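Local atomic coordinates of WZI (Escherichia coli, PDB entry 2YNK), a protein that probably binds capsular polysaccharide as an outer membrane lectin and takes part in the assembly of the group 1 capsule. Residues 155-160 with 367-372; 163-168 with 360-365. All blocks are in the same frame, centred on the assembly; numbering follows the deposited sequence.

Contact 1 (155-160 with 367-372); sequences GYEGSL and GQLVAG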
# COMPACT_ATOMS: atom_id res chain seq x y z
N GLY A 155 4.05 2.68 6.56
CA GLY A 155 4.97 1.57 6.38
C GLY A 155 5.27 1.35 4.92
O GLY A 155 4.46 1.70 4.06
N TYR A 156 6.43 0.75 4.66
CA TYR A 156 6.85 0.39 3.31
C TYR A 156 6.67 -1.10 3.05
O TYR A 156 6.47 -1.52 1.91
CB TYR A 156 8.30 0.80 3.08
CG TYR A 156 8.46 2.29 2.84
CD1 TYR A 156 8.14 2.85 1.62
CD2 TYR A 156 8.90 3.13 3.86
CE1 TYR A 156 8.27 4.22 1.40
CE2 TYR A 156 9.04 4.49 3.64
CZ TYR A 156 8.73 5.03 2.41
OH TYR A 156 8.84 6.38 2.18
N GLU A 157 6.74 -1.90 4.11
CA GLU A 157 6.68 -3.36 3.98
C GLU A 157 5.25 -3.90 4.11
O GLU A 157 4.95 -5.00 3.64
CB GLU A 157 7.59 -4.01 5.02
CG GLU A 157 8.33 -5.22 4.49
CD GLU A 157 9.55 -4.84 3.67
OE1 GLU A 157 10.24 -3.88 4.07
OE2 GLU A 157 9.81 -5.49 2.64
N GLY A 158 4.38 -3.11 4.74
CA GLY A 158 3.02 -3.52 5.01
C GLY A 158 2.20 -2.44 5.70
O GLY A 158 2.75 -1.48 6.25
N SER A 159 0.88 -2.57 5.60
CA SER A 159 -0.03 -1.92 6.52
C SER A 159 -0.59 -2.98 7.46
O SER A 159 -0.95 -4.06 7.02
CB SER A 159 -1.18 -1.27 5.78
OG SER A 159 -2.24 -0.99 6.69
N LEU A 160 -0.70 -2.67 8.74
CA LEU A 160 -1.25 -3.61 9.70
C LEU A 160 -2.77 -3.72 9.63
O LEU A 160 -3.35 -4.61 10.26
CB LEU A 160 -0.87 -3.22 11.13
CG LEU A 160 0.62 -3.15 11.49
CD1 LEU A 160 0.76 -2.59 12.90
CD2 LEU A 160 1.29 -4.50 11.36
N GLY A 367 3.19 -12.92 13.07
CA GLY A 367 4.48 -12.80 12.41
C GLY A 367 5.38 -11.74 13.00
O GLY A 367 4.92 -10.72 13.50
N GLN A 368 6.69 -11.99 12.95
CA GLN A 368 7.70 -11.01 13.32
C GLN A 368 8.59 -10.74 12.11
O GLN A 368 9.00 -11.68 11.42
CB GLN A 368 8.54 -11.54 14.48
CG GLN A 368 7.72 -12.05 15.64
CD GLN A 368 8.58 -12.61 16.73
OE1 GLN A 368 9.45 -11.93 17.27
NE2 GLN A 368 8.34 -13.87 17.08
N LEU A 369 8.90 -9.47 11.85
CA LEU A 369 9.62 -9.09 10.64
C LEU A 369 10.51 -7.86 10.84
O LEU A 369 10.08 -6.85 11.39
CB LEU A 369 8.62 -8.83 9.51
CG LEU A 369 9.12 -8.37 8.14
CD1 LEU A 369 8.37 -9.12 7.06
CD2 LEU A 369 8.96 -6.87 7.95
N VAL A 370 11.76 -7.99 10.41
CA VAL A 370 12.69 -6.89 10.29
C VAL A 370 13.15 -6.88 8.84
O VAL A 370 13.51 -7.92 8.30
CB VAL A 370 13.91 -7.09 11.19
CG1 VAL A 370 14.81 -5.85 11.15
CG2 VAL A 370 13.48 -7.38 12.62
N ALA A 371 13.11 -5.72 8.20
CA ALA A 371 13.52 -5.61 6.81
C ALA A 371 14.20 -4.29 6.53
O ALA A 371 13.77 -3.24 7.03
CB ALA A 371 12.34 -5.78 5.89
N GLY A 372 15.27 -4.34 5.76
CA GLY A 372 15.97 -3.15 5.33
C GLY A 372 15.96 -3.14 3.82
O GLY A 372 15.98 -4.20 3.19
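Glu-157 and Ala-371 mark the closest approach of the two backbones, with 7.7 Å between Glu-157 CA and Ala-371 CA. Segment 155-160 is loop. Segment 367-372 enters the strand 368-377. The main chains stay apart, and side chains bridge them. Glu-157 reaches over from the loop, while Leu-369 and Ala-371 point back from the strand. The glutamate chain is bent at chi2 (80°). Its CG touches Leu-369 CD2 at 3.9 Å, and the two side chains cross at about a right angle. In Leu-369, CG is anti to the backbone N (chi1 178°), beside the carbonyl carbon, and from there CD2 reaches the glutamate. The carboxylate lies further along the strand, beside Ala-371. Ala-371 CB lies over the face of the carboxylate, 3.4 Å from Glu-157 OE1 and 3.7 Å from Glu-157 CD. The strand belongs to the closed antiparallel barrel, between strands 322-331 and 383-393. Val-370 points away from the loop and is exposed, so Leu-369 and Ala-371 face the barrel interior, where the loop is folded in. The buried carboxylate gets its polar partners from the two neighbouring strands. OE2 forms a salt bridge with Arg-387, and OE1 is hydrogen-bonded to Tyr-326. These two bonds hold the head of Glu-157 against the wall and probably favour its charged form. Leu-369 also packs on Pro-83 and His-330.

Contact 2 (163-168 with 360-365); sequences GDAMRP and GDAMGG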
# COMPACT_ATOMS: atom_id res chain seq x y z
N GLY A 163 -3.76 -3.18 3.65
CA GLY A 163 -2.69 -3.18 2.69
C GLY A 163 -3.10 -3.68 1.33
O GLY A 163 -4.25 -3.53 0.90
N ASP A 164 -2.16 -4.37 0.71
CA ASP A 164 -1.98 -4.47 -0.72
C ASP A 164 -1.79 -5.90 -1.18
O ASP A 164 -1.59 -6.12 -2.37
CB ASP A 164 -0.65 -3.78 -0.99
CG ASP A 164 -0.61 -3.07 -2.28
OD1 ASP A 164 -1.68 -2.68 -2.79
OD2 ASP A 164 0.51 -2.87 -2.76
N ALA A 165 -1.82 -6.85 -0.24
CA ALA A 165 -1.24 -8.18 -0.40
C ALA A 165 -2.34 -9.21 -0.60
O ALA A 165 -2.45 -10.18 0.16
CB ALA A 165 -0.42 -8.51 0.85
N MSE A 166 -3.15 -8.98 -1.62
CA MSE A 166 -4.50 -9.54 -1.71
C MSE A 166 -5.17 -8.88 -2.87
O MSE A 166 -4.74 -7.81 -3.31
CB MSE A 166 -5.28 -9.18 -0.45
CG MSE A 166 -4.85 -7.75 -0.05
SE MSE A 166 -6.40 -6.64 0.28
CE MSE A 166 -6.61 -5.94 -1.55
N ARG A 167 -6.23 -9.48 -3.37
CA ARG A 167 -6.89 -8.94 -4.55
C ARG A 167 -7.79 -7.81 -4.09
O ARG A 167 -8.52 -7.97 -3.11
CB ARG A 167 -7.68 -10.01 -5.29
CG ARG A 167 -6.80 -11.17 -5.71
CD ARG A 167 -7.56 -12.21 -6.52
NE ARG A 167 -7.16 -12.13 -7.91
CZ ARG A 167 -6.33 -12.97 -8.51
NH1 ARG A 167 -5.81 -14.01 -7.88
NH2 ARG A 167 -6.03 -12.77 -9.78
N PRO A 168 -7.74 -6.66 -4.80
CA PRO A 168 -8.55 -5.52 -4.40
C PRO A 168 -10.04 -5.86 -4.48
O PRO A 168 -10.44 -6.68 -5.33
CB PRO A 168 -8.17 -4.44 -5.42
CG PRO A 168 -7.65 -5.18 -6.60
CD PRO A 168 -7.00 -6.42 -6.05
N GLY A 360 -4.49 -7.24 5.78
CA GLY A 360 -3.57 -6.45 6.57
C GLY A 360 -2.17 -6.67 6.06
O GLY A 360 -1.93 -6.53 4.87
N ASP A 361 -1.26 -7.03 6.95
CA ASP A 361 0.16 -7.13 6.61
C ASP A 361 0.46 -8.35 5.74
O ASP A 361 -0.14 -9.40 5.91
CB ASP A 361 1.00 -7.18 7.89
CG ASP A 361 2.47 -6.84 7.66
OD1 ASP A 361 2.89 -6.57 6.50
OD2 ASP A 361 3.22 -6.86 8.66
N ALA A 362 1.42 -8.21 4.83
CA ALA A 362 1.75 -9.27 3.86
C ALA A 362 2.01 -10.66 4.50
O ALA A 362 1.72 -11.68 3.88
CB ALA A 362 2.93 -8.84 3.00
N MSE A 363 2.55 -10.67 5.72
CA MSE A 363 2.86 -11.90 6.47
C MSE A 363 1.69 -12.72 6.93
O MSE A 363 1.75 -13.95 6.97
CB MSE A 363 3.48 -11.49 7.81
CG MSE A 363 4.99 -11.51 7.77
SE MSE A 363 5.68 -10.89 9.51
CE MSE A 363 4.36 -9.55 10.09
N GLY A 364 0.62 -12.03 7.33
CA GLY A 364 -0.46 -12.66 8.06
C GLY A 364 -0.24 -12.39 9.53
O GLY A 364 0.58 -11.56 9.90
N GLY A 365 -0.98 -13.10 10.36
CA GLY A 365 -0.92 -12.91 11.81
C GLY A 365 0.16 -13.74 12.47
O GLY A 365 0.65 -14.72 11.90
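Asp-361 O accepts a hydrogen bond from Gly-364 N at 3.1 Å. This closes a type I beta turn from Asp-361 to Gly-364, and the turn carries Ala-362, which meets the other loop. Ala-165 CB points at this turn. It lies 3.8 Å from Ala-362 CA and 4.0 Å from Ala-362 CB. One methyl thus rests against the alpha carbon and methyl of the other alanine. The backbones come close here, with Ala-165 CA and Ala-362 CA 5.3 Å apart. The second meeting point is between two glycines. Gly-163 CA is 5.1 Å from Gly-360 CA, so main chain packs directly on main chain. Gly-163 N and Gly-360 O are 4.0 Å apart, too far for a hydrogen bond. The backbone of Gly-163 is instead hydrogen-bonded to Leu-359, the residue just before the second segment. Both segments are irregular loops buried inside the antiparallel barrel. One leads to strand 170-176, the other to strand 368-377. The CB of Asp-361 points away from the first loop. CG is anti to the backbone N (chi1 -162°), and OD2 is hydrogen-bonded to His-330 of strand 322-331, which ties the turn to the barrel wall. Ala-362 N gives a weak bond to Asp-361 OD1, at an N-H...O angle of 122°. Further along the first loop, Arg-167 forms a salt bridge with Glu-116. Gly-364 has a positive phi of 97°, which suits glycine as the chain leaves the turn.

In the fold
The centres of contact 1 and contact 2 lie 11 Å apart inside the barrel. Both use the long loop between strands 151-152 and 170-176. In chain order come 155-160, 163-168, 360-365 and 367-372, so contact 2 lies inside the loop of chain closed by contact 1. The two also touch. Met-363 SE, a selenomethionine atom, packs on Leu-369 CB, and Gly-158 CA packs on Asp-361 OD1. Contact 1 joins the inward loop to the wall strand 368-377. Contact 2 joins it to the loop that leads into that strand. Their centres are about 12 and 9 Å from the centre of the chain, and together they pack the long loop against the inner side of the barrel.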